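Local coordinates for HPV18 E7 (Human papillomavirus type 18, PDB 6IWD), which probably drives quiescent host cells into the cell cycle so that the virus can use their DNA replication machinery, this chain being its C-terminal zinc-binding domain, at residues 16-21 and 46-51. Residues are numbered along the deposited sequence; the frame is centred on the assembly and turned at random.
Sequences CKCEAR and FVCPWC. With ZN (zinc ion), chain F; PO4 (phosphate ion), chain E.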
ATOM      1  N   CYS B  16      -7.938  -7.955  15.974  1.00 27.10           N
ATOM      2  CA  CYS B  16      -7.800  -6.761  16.795  1.00 30.67           C
ATOM      3  C   CYS B  16      -8.846  -6.678  17.897  1.00 34.42           C
ATOM      4  O   CYS B  16      -8.842  -5.702  18.654  1.00 35.91           O
ATOM      5  CB  CYS B  16      -7.854  -5.504  15.926  1.00 29.83           C
ATOM      6  SG  CYS B  16      -9.370  -5.286  14.972  1.00 32.74           S
ATOM      7  N   LYS B  17      -9.724  -7.672  18.016  1.00 34.72           N
ATOM      8  CA  LYS B  17     -10.749  -7.665  19.051  1.00 40.25           C
ATOM      9  C   LYS B  17     -10.601  -8.769  20.086  1.00 40.35           C
ATOM     10  O   LYS B  17     -11.057  -8.589  21.216  1.00 45.65           O
ATOM     11  CB  LYS B  17     -12.147  -7.776  18.425  1.00 37.03           C
ATOM     12  CG  LYS B  17     -12.515  -6.612  17.524  1.00 40.81           C
ATOM     13  CD  LYS B  17     -12.412  -5.290  18.273  1.00 42.01           C
ATOM     14  CE  LYS B  17     -11.832  -4.211  17.378  1.00 44.41           C
ATOM     15  NZ  LYS B  17     -10.879  -3.311  18.102  1.00 47.65           N
ATOM     16  N   CYS B  18      -9.969  -9.898  19.749  1.00 40.96           N
ATOM     17  CA  CYS B  18     -10.075 -11.066  20.617  1.00 41.51           C
ATOM     18  C   CYS B  18      -8.823 -11.930  20.710  1.00 47.68           C
ATOM     19  O   CYS B  18      -8.905 -13.032  21.269  1.00 51.25           O
ATOM     20  CB  CYS B  18     -11.225 -11.956  20.157  1.00 43.09           C
ATOM     21  SG  CYS B  18     -10.746 -13.070  18.826  1.00 43.15           S
ATOM     22  N   GLU B  19      -7.683 -11.501  20.171  1.00 42.40           N
ATOM     23  CA  GLU B  19      -6.405 -12.198  20.315  1.00 45.41           C
ATOM     24  C   GLU B  19      -6.327 -13.501  19.516  1.00 41.73           C
ATOM     25  O   GLU B  19      -5.262 -14.137  19.503  1.00 42.89           O
ATOM     26  CB  GLU B  19      -6.082 -12.502  21.788  1.00 46.98           C
ATOM     27  CG  GLU B  19      -4.656 -12.234  22.240  1.00 48.82           C
ATOM     28  CD  GLU B  19      -4.540 -12.196  23.761  1.00 49.59           C
ATOM     29  OE1 GLU B  19      -3.654 -12.875  24.325  1.00 50.20           O
ATOM     30  OE2 GLU B  19      -5.347 -11.488  24.396  1.00 54.65           O
ATOM     31  N   ALA B  20      -7.400 -13.930  18.856  1.00 38.33           N
ATOM     32  CA  ALA B  20      -7.316 -15.135  18.039  1.00 42.10           C
ATOM     33  C   ALA B  20      -6.424 -14.893  16.827  1.00 36.93           C
ATOM     34  O   ALA B  20      -6.357 -13.783  16.291  1.00 36.74           O
ATOM     35  CB  ALA B  20      -8.701 -15.583  17.576  1.00 38.61           C
ATOM     36  N   ARG B  21      -5.726 -15.945  16.405  1.00 33.70           N
ATOM     37  CA  ARG B  21      -4.855 -15.863  15.239  1.00 33.98           C
ATOM     38  C   ARG B  21      -5.664 -15.984  13.953  1.00 35.44           C
ATOM     39  O   ARG B  21      -6.587 -16.797  13.851  1.00 37.47           O
ATOM     40  CB  ARG B  21      -3.788 -16.959  15.286  1.00 40.26           C
ATOM     41  CG  ARG B  21      -2.824 -16.832  16.445  1.00 41.24           C
ATOM     42  CD  ARG B  21      -2.217 -18.176  16.779  1.00 49.33           C
ATOM     43  NE  ARG B  21      -1.403 -18.686  15.682  1.00 50.93           N
ATOM     44  CZ  ARG B  21      -0.073 -18.683  15.680  1.00 54.60           C
ATOM     45  NH1 ARG B  21       0.587 -18.195  16.723  1.00 52.98           N
ATOM     46  NH2 ARG B  21       0.596 -19.171  14.640  1.00 49.89           N
ATOM     47  N   PHE B  46      -7.134  -6.874  11.090  1.00 21.19           N
ATOM     48  CA  PHE B  46      -8.245  -7.725  10.691  1.00 20.88           C
ATOM     49  C   PHE B  46      -9.072  -8.162  11.894  1.00 25.97           C
ATOM     50  O   PHE B  46      -8.563  -8.294  13.011  1.00 26.78           O
ATOM     51  CB  PHE B  46      -7.745  -8.949   9.926  1.00 24.14           C
ATOM     52  CG  PHE B  46      -7.374  -8.641   8.517  1.00 23.50           C
ATOM     53  CD1 PHE B  46      -6.162  -8.027   8.229  1.00 18.92           C
ATOM     54  CD2 PHE B  46      -8.257  -8.916   7.478  1.00 22.75           C
ATOM     55  CE1 PHE B  46      -5.825  -7.708   6.920  1.00 22.61           C
ATOM     56  CE2 PHE B  46      -7.925  -8.614   6.170  1.00 22.23           C
ATOM     57  CZ  PHE B  46      -6.706  -8.010   5.885  1.00 21.96           C
ATOM     58  N   VAL B  47     -10.366  -8.353  11.650  1.00 25.92           N
ATOM     59  CA  VAL B  47     -11.321  -8.833  12.640  1.00 28.34           C
ATOM     60  C   VAL B  47     -11.682 -10.268  12.279  1.00 31.79           C
ATOM     61  O   VAL B  47     -12.049 -10.546  11.131  1.00 30.08           O
ATOM     62  CB  VAL B  47     -12.578  -7.945  12.680  1.00 27.96           C
ATOM     63  CG1 VAL B  47     -13.515  -8.407  13.773  1.00 33.62           C
ATOM     64  CG2 VAL B  47     -12.196  -6.475  12.871  1.00 25.07           C
ATOM     65  N   CYS B  48     -11.574 -11.175  13.252  1.00 32.47           N
ATOM     66  CA  CYS B  48     -11.867 -12.576  12.988  1.00 33.45           C
ATOM     67  C   CYS B  48     -13.354 -12.743  12.678  1.00 37.12           C
ATOM     68  O   CYS B  48     -14.151 -11.837  12.927  1.00 40.28           O
ATOM     69  CB  CYS B  48     -11.433 -13.454  14.169  1.00 35.04           C
ATOM     70  SG  CYS B  48     -12.432 -13.377  15.687  1.00 43.06           S
ATOM     71  N   PRO B  49     -13.747 -13.871  12.076  1.00 41.50           N
ATOM     72  CA  PRO B  49     -15.164 -14.021  11.706  1.00 42.28           C
ATOM     73  C   PRO B  49     -16.104 -13.955  12.893  1.00 45.79           C
ATOM     74  O   PRO B  49     -17.183 -13.360  12.789  1.00 45.57           O
ATOM     75  CB  PRO B  49     -15.200 -15.393  11.024  1.00 43.32           C
ATOM     76  CG  PRO B  49     -13.826 -15.554  10.467  1.00 46.71           C
ATOM     77  CD  PRO B  49     -12.920 -14.947  11.503  1.00 41.62           C
ATOM     78  N   TRP B  50     -15.714 -14.529  14.033  1.00 48.51           N
ATOM     79  CA  TRP B  50     -16.600 -14.514  15.192  1.00 50.75           C
ATOM     80  C   TRP B  50     -16.861 -13.091  15.669  1.00 48.86           C
ATOM     81  O   TRP B  50     -18.017 -12.679  15.828  1.00 51.77           O
ATOM     82  CB  TRP B  50     -16.027 -15.363  16.328  1.00 54.88           C
ATOM     83  CG  TRP B  50     -17.038 -15.523  17.420  1.00 61.69           C
ATOM     84  CD1 TRP B  50     -17.927 -16.549  17.560  1.00 63.82           C
ATOM     85  CD2 TRP B  50     -17.312 -14.606  18.487  1.00 61.82           C
ATOM     86  NE1 TRP B  50     -18.721 -16.338  18.656  1.00 66.97           N
ATOM     87  CE2 TRP B  50     -18.367 -15.151  19.242  1.00 62.44           C
ATOM     88  CE3 TRP B  50     -16.761 -13.384  18.883  1.00 59.91           C
ATOM     89  CZ2 TRP B  50     -18.880 -14.525  20.364  1.00 60.12           C
ATOM     90  CZ3 TRP B  50     -17.274 -12.761  19.992  1.00 60.45           C
ATOM     91  CH2 TRP B  50     -18.324 -13.332  20.724  1.00 64.94           C
ATOM     92  N   CYS B  51     -15.795 -12.317  15.900  1.00 47.64           N
ATOM     93  CA  CYS B  51     -15.960 -10.927  16.316  1.00 46.30           C
ATOM     94  C   CYS B  51     -16.693 -10.095  15.276  1.00 44.40           C
ATOM     95  O   CYS B  51     -17.273  -9.058  15.622  1.00 45.09           O
ATOM     96  CB  CYS B  51     -14.601 -10.300  16.607  1.00 40.46           C
ATOM     97  SG  CYS B  51     -13.807 -10.988  18.049  1.00 41.01           S
TER
HETATM   98 ZN    ZN F 201     -11.829 -11.955  17.191  1.00 41.35          ZN
HETATM   99  P   PO4 E1203       3.675 -17.897  17.363  1.00 58.54           P
HETATM  100  O1  PO4 E1203       2.500 -17.725  18.306  1.00 45.63           O
HETATM  101  O2  PO4 E1203       4.765 -18.748  17.980  1.00 47.81           O
HETATM  102  O3  PO4 E1203       3.180 -18.576  16.106  1.00 53.94           O
HETATM  103  O4  PO4 E1203       4.247 -16.535  17.021  1.00 45.96           O
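The zinc site of the E7 C-terminal domain brings the loop 16-20, leading into strand 21-28, up against the start of helix 49-52, and three of the four metal thiolates come from these two segments. Cys18 SG reaches the zinc at 2.3 Å, Cys48 SG at 2.2 Å and Cys51 SG at 2.4 Å; Cys15, just ahead of the loop, supplies the fourth sulfur. Two of these sulfurs also accept backbone N-H groups, which helps to orient them and probably tempers their negative charge. Ala20 N donates to Cys18 SG, and Cys51 N points almost straight (172°) at Cys48 SG, capping the first turn of the helix. With chi1 at -68°, Cys51 SG sits beside its own backbone N, where it meets Cys18 CB at 3.5 Å and Lys17 CB at 3.6 Å.

Beyond the metal, Cys16 N donates to Phe46 O at 3.0 Å, joining the two segments backbone to backbone. Cys16 SG, which is not a ligand, lies against Val47 CG2 at 3.7 Å. Lys17 NZ donates to Cys16 O from above the carbonyl plane and also forms a salt bridge with Glu27 of the second subunit. Paired CxxC turns, one in a strand-connecting loop and one opening a helix, form the Cys4 zinc site, consistent with E7's predicted zinc finger.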